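Local coordinates for protein acyl-coenzyme A oxidase (PDB 5K3J) that catalyses the FAD-dependent desaturation of ascaroside-CoA side chains in the first step of peroxisomal beta-oxidation, giving hydrogen peroxide as by-product, at residues 298-303 with 394-399; 348-353 with 606-611; 74-79 with 102-107; 86-89 with 94-97. One frame throughout, in Å; residues are numbered along the deposited sequence.

Contact 1: residues 298-303 with 394-399; sequences MEQGLF and HETGEG. With ATP (adenosine-5'-triphosphate), chain D.
The hydroxyl of Thr396 lies between two backbone carbonyls: its OG1 is 2.8 Å from Gln300 O on helix 287-315 and is also within hydrogen-bonding distance of Val392 O one turn back on its own helix, 379-405. OG1 stands anti to the carbonyl carbon (chi1 -60°), a position from which it can serve either oxygen, and which of them takes its one proton is left open. Gln300 and Thr396 cross obliquely. The bend of Gln300 at chi2 (-89°) brings its amide oxygen back over the threonine, OE1 resting 3.6 Å from Thr396 CG2, while NE2 turns to Ala425 O, a bond that fixes the flip of the amide.

On the far side of helix 379-405, the His394 ring lies face to face with the adenine of ATP, ATP C5 3.6 Å above the centre of the imidazole. With an alanine in place of His394, that face of the adenine would probably lose its flat cover and the base be less firmly positioned. ATP is also bonded by Tyr573 and Arg528, and by Gln402 and His340 of the second subunit, so the nucleotide bridges the dimer. From the other helix, Glu299 OE1 hydrogen-bonds the bound ascaroside-CoA and is important for substrate specificity. A threonine hydroxyl against a main-chain carbonyl, the glutamine amide packed beside it, thus joins the helix carrying Glu299 to that carrying His394, consistent with a structural connection between the two sites.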
# COMPACT_ATOMS: atom_id res chain seq x y z
N MET A 298 -9.62 -13.04 -11.64
CA MET A 298 -8.87 -14.27 -11.44
C MET A 298 -7.47 -13.98 -10.89
O MET A 298 -7.05 -14.57 -9.89
CB MET A 298 -8.75 -15.03 -12.76
CG MET A 298 -7.83 -16.22 -12.71
SD MET A 298 -8.48 -17.56 -11.71
CE MET A 298 -9.96 -17.95 -12.64
N GLU A 299 -6.77 -13.06 -11.54
CA GLU A 299 -5.37 -12.77 -11.24
C GLU A 299 -5.20 -12.00 -9.92
O GLU A 299 -4.28 -12.27 -9.15
CB GLU A 299 -4.75 -11.97 -12.38
CG GLU A 299 -3.27 -11.69 -12.20
CD GLU A 299 -2.73 -10.74 -13.26
OE1 GLU A 299 -3.50 -9.87 -13.72
OE2 GLU A 299 -1.55 -10.87 -13.63
N GLN A 300 -6.09 -11.04 -9.67
CA GLN A 300 -6.07 -10.33 -8.40
C GLN A 300 -6.73 -11.18 -7.33
O GLN A 300 -6.84 -10.77 -6.18
CB GLN A 300 -6.75 -8.96 -8.51
CG GLN A 300 -6.11 -7.99 -9.48
CD GLN A 300 -5.04 -7.14 -8.83
OE1 GLN A 300 -5.06 -6.91 -7.63
NE2 GLN A 300 -4.10 -6.66 -9.64
N GLY A 301 -7.15 -12.38 -7.72
CA GLY A 301 -7.57 -13.38 -6.76
C GLY A 301 -6.40 -14.25 -6.35
O GLY A 301 -6.35 -14.73 -5.21
N LEU A 302 -5.43 -14.42 -7.25
CA LEU A 302 -4.30 -15.31 -7.01
C LEU A 302 -3.13 -14.64 -6.27
O LEU A 302 -2.53 -15.26 -5.39
CB LEU A 302 -3.81 -15.91 -8.33
CG LEU A 302 -4.75 -16.97 -8.92
CD1 LEU A 302 -4.35 -17.37 -10.33
CD2 LEU A 302 -4.80 -18.19 -8.01
N PHE A 303 -2.79 -13.40 -6.64
CA PHE A 303 -1.83 -12.60 -5.87
C PHE A 303 -2.19 -12.60 -4.39
O PHE A 303 -1.34 -12.79 -3.52
CB PHE A 303 -1.82 -11.15 -6.36
CG PHE A 303 -1.18 -10.93 -7.69
CD1 PHE A 303 0.04 -11.52 -8.01
CD2 PHE A 303 -1.79 -10.10 -8.62
CE1 PHE A 303 0.62 -11.28 -9.25
CE2 PHE A 303 -1.21 -9.87 -9.85
CZ PHE A 303 -0.00 -10.46 -10.17
N HIS A 394 -8.77 -3.04 -5.66
CA HIS A 394 -8.77 -2.19 -4.48
C HIS A 394 -8.82 -3.02 -3.20
O HIS A 394 -8.04 -2.80 -2.27
CB HIS A 394 -9.95 -1.22 -4.53
CG HIS A 394 -10.15 -0.44 -3.26
ND1 HIS A 394 -9.26 0.49 -2.81
CD2 HIS A 394 -11.16 -0.47 -2.36
CE1 HIS A 394 -9.70 1.01 -1.67
NE2 HIS A 394 -10.85 0.45 -1.38
N GLU A 395 -9.74 -3.98 -3.16
CA GLU A 395 -9.89 -4.85 -2.00
C GLU A 395 -8.75 -5.86 -1.89
O GLU A 395 -8.36 -6.24 -0.78
CB GLU A 395 -11.24 -5.58 -2.04
CG GLU A 395 -12.45 -4.66 -1.91
CD GLU A 395 -13.77 -5.41 -1.98
OE1 GLU A 395 -13.74 -6.64 -2.23
OE2 GLU A 395 -14.83 -4.78 -1.78
N THR A 396 -8.22 -6.29 -3.03
CA THR A 396 -7.04 -7.15 -3.03
C THR A 396 -5.86 -6.40 -2.44
O THR A 396 -5.01 -6.98 -1.77
CB THR A 396 -6.68 -7.64 -4.45
OG1 THR A 396 -7.79 -8.37 -5.00
CG2 THR A 396 -5.46 -8.53 -4.43
N GLY A 397 -5.83 -5.09 -2.69
CA GLY A 397 -4.81 -4.23 -2.13
C GLY A 397 -4.84 -4.22 -0.62
O GLY A 397 -3.85 -4.59 0.03
N GLU A 398 -5.97 -3.81 -0.05
CA GLU A 398 -6.14 -3.80 1.40
C GLU A 398 -5.85 -5.16 2.01
O GLU A 398 -5.22 -5.26 3.07
CB GLU A 398 -7.57 -3.38 1.77
CG GLU A 398 -7.91 -1.94 1.41
CD GLU A 398 -9.36 -1.62 1.72
OE1 GLU A 398 -10.24 -2.43 1.33
OE2 GLU A 398 -9.63 -0.58 2.35
N GLY A 399 -6.29 -6.21 1.33
CA GLY A 399 -6.08 -7.57 1.79
C GLY A 399 -4.61 -7.93 1.90
O GLY A 399 -4.18 -8.52 2.89
PG ATP D . -18.65 3.06 0.75
O1G ATP D . -19.82 3.15 -0.19
O2G ATP D . -18.47 4.28 1.62
O3G ATP D . -18.54 1.75 1.49
PB ATP D . -15.88 3.25 0.35
O1B ATP D . -15.11 1.97 0.10
O2B ATP D . -15.96 3.82 1.75
O3B ATP D . -17.37 3.07 -0.23
PA ATP D . -15.66 5.92 -0.39
O1A ATP D . -16.42 6.45 -1.59
O2A ATP D . -16.26 6.03 0.99
O3A ATP D . -15.31 4.37 -0.65
O5' ATP D . -14.20 6.58 -0.36
C5' ATP D . -13.22 6.14 0.57
C4' ATP D . -11.89 6.14 -0.16
O4' ATP D . -11.64 4.88 -0.79
C3' ATP D . -11.91 7.20 -1.25
O3' ATP D . -10.81 8.10 -1.07
C2' ATP D . -11.77 6.44 -2.55
O2' ATP D . -10.89 7.11 -3.46
C1' ATP D . -11.23 5.08 -2.14
N9 ATP D . -11.74 4.00 -3.01
C8 ATP D . -12.96 3.43 -2.92
N7 ATP D . -13.13 2.46 -3.85
C5 ATP D . -11.99 2.39 -4.57
C6 ATP D . -11.49 1.58 -5.71
N6 ATP D . -12.26 0.63 -6.28
N1 ATP D . -10.24 1.83 -6.14
C2 ATP D . -9.46 2.77 -5.58
N3 ATP D . -9.85 3.54 -4.55
C4 ATP D . -11.08 3.40 -4.01

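Contact 2: residues 348-353 with 606-611; sequences RAYAFI and DSFQIS
Aromatic contact dominates here: Phe608, on the turn after helix 601-606, points its ring into helix 343-363 and meets the ring of Tyr350 and the CD1 methyl of Ile353. Its CZ sits 3.7 Å above the plane of the Tyr350 ring, displaced toward the rim, with the centroids 5.1 Å apart and the planes at 41°, an oblique pairing of the two rings. Aliphatic packing completes the group, as Ile353 CD1 comes to the edge of the phenylalanine, 4.0 Å from CE1 of Phe608. Phe608 CG is anti to its carbonyl carbon (chi1 -68°), which carries the ring out from the turn between these two residues.

Polar contacts hold the turn and the helix before it. In the type I beta turn from Asp606 to Gln609, the Gln609 N bonds Asp606 O at 3.1 Å, and positive phi at Gln609 ends the helical path. Tyr350 OH hydrogen-bonds Leu604 O on helix 601-606, and Asp606 forms salt bridges with Arg313 and Arg18. A leucine in place of Tyr350 would probably leave Leu604 O without its hydroxyl partner and Phe608 without the flat surface beneath its tip.

The tyrosine is therefore used twice, its ring for apolar burial and its hydroxyl for a helix-end carbonyl. Together these fix a C-terminal turn of the oxidase against the helix of the C-alpha1 domain.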
# COMPACT_ATOMS: atom_id res chain seq x y z
N ARG A 348 -12.29 -13.75 0.08
CA ARG A 348 -12.31 -12.93 -1.13
C ARG A 348 -11.48 -13.54 -2.25
O ARG A 348 -11.86 -13.49 -3.41
CB ARG A 348 -11.82 -11.52 -0.82
CG ARG A 348 -12.88 -10.61 -0.22
CD ARG A 348 -12.29 -9.30 0.28
NE ARG A 348 -13.34 -8.34 0.62
CZ ARG A 348 -13.12 -7.15 1.16
NH1 ARG A 348 -11.88 -6.77 1.43
NH2 ARG A 348 -14.13 -6.34 1.43
N ALA A 349 -10.34 -14.12 -1.88
CA ALA A 349 -9.45 -14.74 -2.86
C ALA A 349 -10.17 -15.84 -3.63
O ALA A 349 -10.05 -15.94 -4.85
CB ALA A 349 -8.22 -15.30 -2.17
N TYR A 350 -10.91 -16.68 -2.90
CA TYR A 350 -11.75 -17.69 -3.52
C TYR A 350 -12.89 -17.06 -4.31
O TYR A 350 -13.14 -17.44 -5.46
CB TYR A 350 -12.32 -18.64 -2.46
CG TYR A 350 -11.35 -19.70 -2.00
CD1 TYR A 350 -10.61 -19.54 -0.84
CD2 TYR A 350 -11.18 -20.87 -2.72
CE1 TYR A 350 -9.72 -20.50 -0.41
CE2 TYR A 350 -10.30 -21.85 -2.30
CZ TYR A 350 -9.57 -21.66 -1.14
OH TYR A 350 -8.69 -22.62 -0.72
N ALA A 351 -13.56 -16.09 -3.70
CA ALA A 351 -14.71 -15.44 -4.32
C ALA A 351 -14.33 -14.74 -5.61
O ALA A 351 -15.06 -14.81 -6.60
CB ALA A 351 -15.35 -14.45 -3.35
N PHE A 352 -13.18 -14.07 -5.60
CA PHE A 352 -12.71 -13.34 -6.78
C PHE A 352 -12.40 -14.30 -7.93
O PHE A 352 -12.76 -14.06 -9.08
CB PHE A 352 -11.46 -12.51 -6.47
CG PHE A 352 -11.70 -11.38 -5.50
CD1 PHE A 352 -12.98 -11.00 -5.15
CD2 PHE A 352 -10.63 -10.69 -4.95
CE1 PHE A 352 -13.20 -9.97 -4.26
CE2 PHE A 352 -10.84 -9.66 -4.06
CZ PHE A 352 -12.13 -9.30 -3.72
N ILE A 353 -11.72 -15.40 -7.60
CA ILE A 353 -11.27 -16.37 -8.60
C ILE A 353 -12.45 -17.03 -9.31
O ILE A 353 -12.43 -17.19 -10.54
CB ILE A 353 -10.38 -17.45 -7.95
CG1 ILE A 353 -8.99 -16.87 -7.66
CG2 ILE A 353 -10.26 -18.68 -8.84
CD1 ILE A 353 -8.13 -17.74 -6.78
N ASP A 606 -2.68 -24.10 1.25
CA ASP A 606 -1.83 -25.15 0.69
C ASP A 606 -2.45 -25.68 -0.59
O ASP A 606 -1.76 -26.22 -1.46
CB ASP A 606 -1.63 -26.30 1.68
CG ASP A 606 -0.60 -25.97 2.75
OD1 ASP A 606 0.34 -25.20 2.45
OD2 ASP A 606 -0.73 -26.48 3.88
N SER A 607 -3.76 -25.52 -0.70
CA SER A 607 -4.53 -25.99 -1.84
C SER A 607 -4.19 -25.24 -3.12
O SER A 607 -4.30 -25.80 -4.21
CB SER A 607 -6.02 -25.86 -1.55
OG SER A 607 -6.37 -26.60 -0.40
N PHE A 608 -3.77 -23.98 -3.00
CA PHE A 608 -3.41 -23.19 -4.17
C PHE A 608 -2.17 -23.78 -4.85
O PHE A 608 -1.84 -23.41 -5.98
CB PHE A 608 -3.17 -21.73 -3.79
CG PHE A 608 -4.42 -21.00 -3.34
CD1 PHE A 608 -5.32 -20.51 -4.26
CD2 PHE A 608 -4.68 -20.81 -1.99
CE1 PHE A 608 -6.46 -19.84 -3.86
CE2 PHE A 608 -5.82 -20.14 -1.58
CZ PHE A 608 -6.71 -19.66 -2.52
N GLN A 609 -1.52 -24.71 -4.14
CA GLN A 609 -0.36 -25.46 -4.62
C GLN A 609 0.66 -24.57 -5.31
O GLN A 609 1.15 -24.88 -6.40
CB GLN A 609 -0.81 -26.60 -5.53
CG GLN A 609 -1.12 -27.86 -4.74
CD GLN A 609 -1.95 -28.88 -5.49
OE1 GLN A 609 -2.30 -28.68 -6.65
NE2 GLN A 609 -2.28 -29.99 -4.83
N ILE A 610 0.97 -23.45 -4.66
CA ILE A 610 2.03 -22.55 -5.10
C ILE A 610 3.38 -23.05 -4.59
O ILE A 610 3.61 -23.11 -3.39
CB ILE A 610 1.79 -21.12 -4.59
CG1 ILE A 610 0.39 -20.64 -4.98
CG2 ILE A 610 2.86 -20.18 -5.13
CD1 ILE A 610 -0.01 -19.32 -4.34
N SER A 611 4.26 -23.43 -5.52
CA SER A 611 5.58 -23.93 -5.15
C SER A 611 6.40 -22.83 -4.48
O SER A 611 6.09 -21.65 -4.60
CB SER A 611 6.30 -24.45 -6.39
OG SER A 611 6.61 -23.40 -7.28

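Contact 3: residues 74-79 with 102-107; sequences TRKISI and EVIGYE
Helix 66-82 passes the C-terminal end of helix 93-103 with the CA atoms of Lys76 and Ile104 6.3 Å apart, just before Gly105 turns the chain away at a positive phi (116°), where a side chain would jam against the preceding carbonyl. Lys76 supplies the polar bond: NZ donates to Val103 O at 3.1 Å, approaching from above the carbonyl plane with a C=O...N angle of 140°. The same ammonium group also meets Leu55 O and makes a salt bridge with Asp57, while Val103 O takes a second bond from Arg616. Bends at chi2, chi3 and chi4 curl the lysine over Val103 and Ile104, CG lying 3.7 Å from Val103 CG1. Ile104 runs past the lysine in the opposite direction; its CD1 packs 3.6 Å from Lys76 CB and 3.7 Å from Ile77 CD1.

Leu80, one turn along helix 66-82, extends this apolar patch against Val103 and Ile104. The flank of helix 66-82 bearing Thr74, Arg75, Ile77 and Ser78 packs on Tyr651 and Leu652 of the second subunit, while Glu102 faces helix 612-615. The contact therefore lies inside the helical N-terminal domain, between a dimer interface and the C-terminal helices.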
# COMPACT_ATOMS: atom_id res chain seq x y z
N THR A 74 15.27 -11.42 -18.48
CA THR A 74 15.69 -11.71 -19.85
C THR A 74 16.44 -13.04 -19.93
O THR A 74 16.25 -13.82 -20.88
CB THR A 74 16.58 -10.59 -20.41
OG1 THR A 74 15.78 -9.42 -20.63
CG2 THR A 74 17.21 -11.00 -21.72
N ARG A 75 17.28 -13.30 -18.93
CA ARG A 75 17.97 -14.59 -18.82
C ARG A 75 16.94 -15.72 -18.75
O ARG A 75 16.99 -16.66 -19.54
CB ARG A 75 18.88 -14.63 -17.59
CG ARG A 75 19.62 -15.97 -17.44
CD ARG A 75 20.35 -16.07 -16.10
NE ARG A 75 19.46 -16.43 -15.01
CZ ARG A 75 19.11 -17.68 -14.73
NH1 ARG A 75 19.57 -18.69 -15.46
NH2 ARG A 75 18.30 -17.93 -13.71
N LYS A 76 16.00 -15.59 -17.82
CA LYS A 76 15.07 -16.67 -17.52
C LYS A 76 14.04 -16.88 -18.64
O LYS A 76 13.60 -18.00 -18.86
CB LYS A 76 14.36 -16.38 -16.20
CG LYS A 76 13.93 -17.64 -15.45
CD LYS A 76 15.09 -18.26 -14.68
CE LYS A 76 15.19 -17.70 -13.27
NZ LYS A 76 14.00 -18.09 -12.48
N ILE A 77 13.68 -15.81 -19.35
CA ILE A 77 12.67 -15.91 -20.41
C ILE A 77 13.24 -16.55 -21.68
O ILE A 77 12.51 -17.19 -22.44
CB ILE A 77 12.06 -14.53 -20.76
CG1 ILE A 77 10.69 -14.68 -21.42
CG2 ILE A 77 13.00 -13.72 -21.64
CD1 ILE A 77 9.70 -15.46 -20.57
N SER A 78 14.54 -16.39 -21.89
CA SER A 78 15.19 -16.97 -23.06
C SER A 78 15.44 -18.45 -22.84
O SER A 78 15.35 -19.25 -23.77
CB SER A 78 16.50 -16.25 -23.38
OG SER A 78 17.50 -16.56 -22.42
N ILE A 79 15.75 -18.82 -21.60
CA ILE A 79 15.92 -20.22 -21.24
C ILE A 79 14.57 -20.93 -21.25
O ILE A 79 14.43 -22.01 -21.83
CB ILE A 79 16.57 -20.38 -19.85
CG1 ILE A 79 17.92 -19.67 -19.80
CG2 ILE A 79 16.73 -21.85 -19.52
CD1 ILE A 79 18.54 -19.67 -18.43
N GLU A 102 5.37 -19.02 -12.18
CA GLU A 102 6.26 -19.77 -11.30
C GLU A 102 7.72 -19.54 -11.64
O GLU A 102 8.49 -19.09 -10.79
CB GLU A 102 5.95 -21.26 -11.36
CG GLU A 102 6.97 -22.10 -10.60
CD GLU A 102 6.53 -23.54 -10.41
OE1 GLU A 102 7.20 -24.45 -10.95
OE2 GLU A 102 5.51 -23.77 -9.72
N VAL A 103 8.11 -19.86 -12.86
CA VAL A 103 9.51 -19.75 -13.27
C VAL A 103 9.97 -18.29 -13.30
O VAL A 103 10.92 -17.92 -12.59
CB VAL A 103 9.76 -20.37 -14.65
CG1 VAL A 103 11.21 -20.19 -15.06
CG2 VAL A 103 9.40 -21.84 -14.63
N ILE A 104 9.31 -17.47 -14.10
CA ILE A 104 9.70 -16.06 -14.20
C ILE A 104 9.32 -15.25 -12.97
O ILE A 104 10.18 -14.70 -12.28
CB ILE A 104 9.08 -15.39 -15.45
CG1 ILE A 104 9.42 -16.18 -16.72
CG2 ILE A 104 9.59 -13.97 -15.59
CD1 ILE A 104 10.89 -16.15 -17.11
N GLY A 105 8.02 -15.17 -12.69
CA GLY A 105 7.54 -14.38 -11.58
C GLY A 105 6.68 -13.22 -12.03
O GLY A 105 6.25 -13.17 -13.19
N TYR A 106 6.46 -12.28 -11.13
CA TYR A 106 5.55 -11.18 -11.40
C TYR A 106 6.26 -9.88 -11.77
O TYR A 106 5.63 -8.96 -12.29
CB TYR A 106 4.66 -10.93 -10.18
CG TYR A 106 4.00 -12.16 -9.60
CD1 TYR A 106 3.55 -13.20 -10.41
CD2 TYR A 106 3.83 -12.28 -8.23
CE1 TYR A 106 2.94 -14.32 -9.86
CE2 TYR A 106 3.23 -13.39 -7.68
CZ TYR A 106 2.79 -14.40 -8.50
OH TYR A 106 2.18 -15.52 -7.97
N GLU A 107 7.56 -9.81 -11.53
CA GLU A 107 8.28 -8.54 -11.60
C GLU A 107 8.60 -8.09 -13.03
O GLU A 107 9.11 -6.98 -13.22
CB GLU A 107 9.56 -8.62 -10.78
CG GLU A 107 9.33 -9.18 -9.39
CD GLU A 107 10.42 -8.79 -8.42
OE1 GLU A 107 11.13 -7.80 -8.69
OE2 GLU A 107 10.57 -9.48 -7.39

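Contact 4: residues 86-89 with 94-97; sequences QLID and EESL
The flat group here is the Glu95 carboxylate, used on both its oxygens where a short helix-loop-helix connection in the N-terminal helical domain joins helix 84-87 to helix 93-103. OE1 of Glu95 takes the backbone N-H of Asp89 at 3.0 Å, the donor arriving almost in line with the C-O bond and the hydrogen bond nearly straight at 171°. The CG2 methyl of Ile88 lies close by, 3.6 Å from Glu95 OE1. At the second oxygen, OE2, Arg41 of helix 36-49 closes a salt bridge and also bonds Leu87 O, so one guanidinium ties the glutamate to the end of helix 84-87. This arginine probably eases the proximity of the Asp89 carboxylate, whose OD2 stands 5.7 Å from Glu95 OE1.

An extended chain beyond CG lets Glu95 reach back across the loop, alongside Ile88 but running in the opposite direction. Ile45 of helix 36-49 also touches Ile88, adding an apolar neighbour to the loop. Ile88 places CG1 between its backbone N and carbonyl carbon (chi1 66°), which sends the terminal methyl toward Ser96, the residue after Glu95: CD1 of Ile88 rests 3.8 Å from Ser96 CB.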
# COMPACT_ATOMS: atom_id res chain seq x y z
N GLN A 86 8.79 -28.49 -24.34
CA GLN A 86 8.93 -29.70 -23.54
C GLN A 86 7.88 -29.72 -22.44
O GLN A 86 7.20 -30.72 -22.21
CB GLN A 86 10.32 -29.79 -22.92
CG GLN A 86 11.48 -29.76 -23.87
CD GLN A 86 12.78 -30.07 -23.16
OE1 GLN A 86 12.79 -30.72 -22.11
NE2 GLN A 86 13.89 -29.61 -23.72
N LEU A 87 7.76 -28.58 -21.76
CA LEU A 87 7.05 -28.49 -20.50
C LEU A 87 5.54 -28.31 -20.63
O LEU A 87 4.78 -28.81 -19.80
CB LEU A 87 7.64 -27.35 -19.66
CG LEU A 87 9.11 -27.51 -19.27
CD1 LEU A 87 9.72 -26.18 -18.83
CD2 LEU A 87 9.26 -28.56 -18.19
N ILE A 88 5.10 -27.57 -21.64
CA ILE A 88 3.67 -27.31 -21.80
C ILE A 88 3.15 -27.31 -23.24
O ILE A 88 3.90 -27.43 -24.20
CB ILE A 88 3.26 -25.93 -21.22
CG1 ILE A 88 3.91 -24.80 -22.03
CG2 ILE A 88 3.57 -25.82 -19.74
CD1 ILE A 88 3.32 -23.44 -21.74
N ASP A 89 1.83 -27.17 -23.35
CA ASP A 89 1.15 -26.88 -24.61
C ASP A 89 1.23 -25.37 -24.85
O ASP A 89 0.54 -24.60 -24.18
CB ASP A 89 -0.30 -27.37 -24.56
CG ASP A 89 -1.08 -27.04 -25.83
OD1 ASP A 89 -0.45 -26.76 -26.87
OD2 ASP A 89 -2.32 -27.09 -25.77
N GLU A 94 -3.73 -21.25 -19.97
CA GLU A 94 -3.75 -21.64 -18.57
C GLU A 94 -2.39 -22.19 -18.13
O GLU A 94 -1.87 -21.82 -17.09
CB GLU A 94 -4.84 -22.68 -18.30
CG GLU A 94 -6.21 -22.08 -18.05
CD GLU A 94 -7.14 -23.06 -17.37
OE1 GLU A 94 -6.92 -24.29 -17.50
OE2 GLU A 94 -8.09 -22.61 -16.69
N GLU A 95 -1.82 -23.07 -18.95
CA GLU A 95 -0.54 -23.68 -18.62
C GLU A 95 0.61 -22.68 -18.72
O GLU A 95 1.52 -22.70 -17.89
CB GLU A 95 -0.26 -24.88 -19.54
CG GLU A 95 -1.10 -26.11 -19.22
CD GLU A 95 -0.62 -27.34 -19.96
OE1 GLU A 95 0.36 -27.23 -20.73
OE2 GLU A 95 -1.21 -28.43 -19.78
N SER A 96 0.56 -21.81 -19.72
CA SER A 96 1.64 -20.85 -19.93
C SER A 96 1.72 -19.85 -18.79
O SER A 96 2.80 -19.43 -18.39
CB SER A 96 1.46 -20.12 -21.26
OG SER A 96 2.68 -19.53 -21.68
N LEU A 97 0.55 -19.47 -18.27
CA LEU A 97 0.47 -18.58 -17.13
C LEU A 97 1.06 -19.21 -15.87
O LEU A 97 1.74 -18.54 -15.10
CB LEU A 97 -0.97 -18.15 -16.87
CG LEU A 97 -1.54 -17.09 -17.82
CD1 LEU A 97 -2.86 -16.55 -17.30
CD2 LEU A 97 -0.54 -15.97 -18.08

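In the fold
Along the chain, contact 4 is nested inside the loop closed by contact 3, and both use helix 93-103 of the N-terminal helical domain, with centres 14 Å apart. Contacts 1 and 2 come later and interlock, since their segments alternate in sequence; their centres are 11 Å apart, and successive helices 343-363 and 379-405 meet where Glu395 and Arg348 form a long, weak ion pair. Contacts 1 and 3, 22 Å apart between centres, are bridged by Phe303 against Tyr106, and contacts 2 and 3 by a probable hydrogen bond between Ser611 and Glu102. Thus the N-terminal helices, the C-alpha1 helices and a C-terminal turn form one continuous helical body around the substrate and ATP sites.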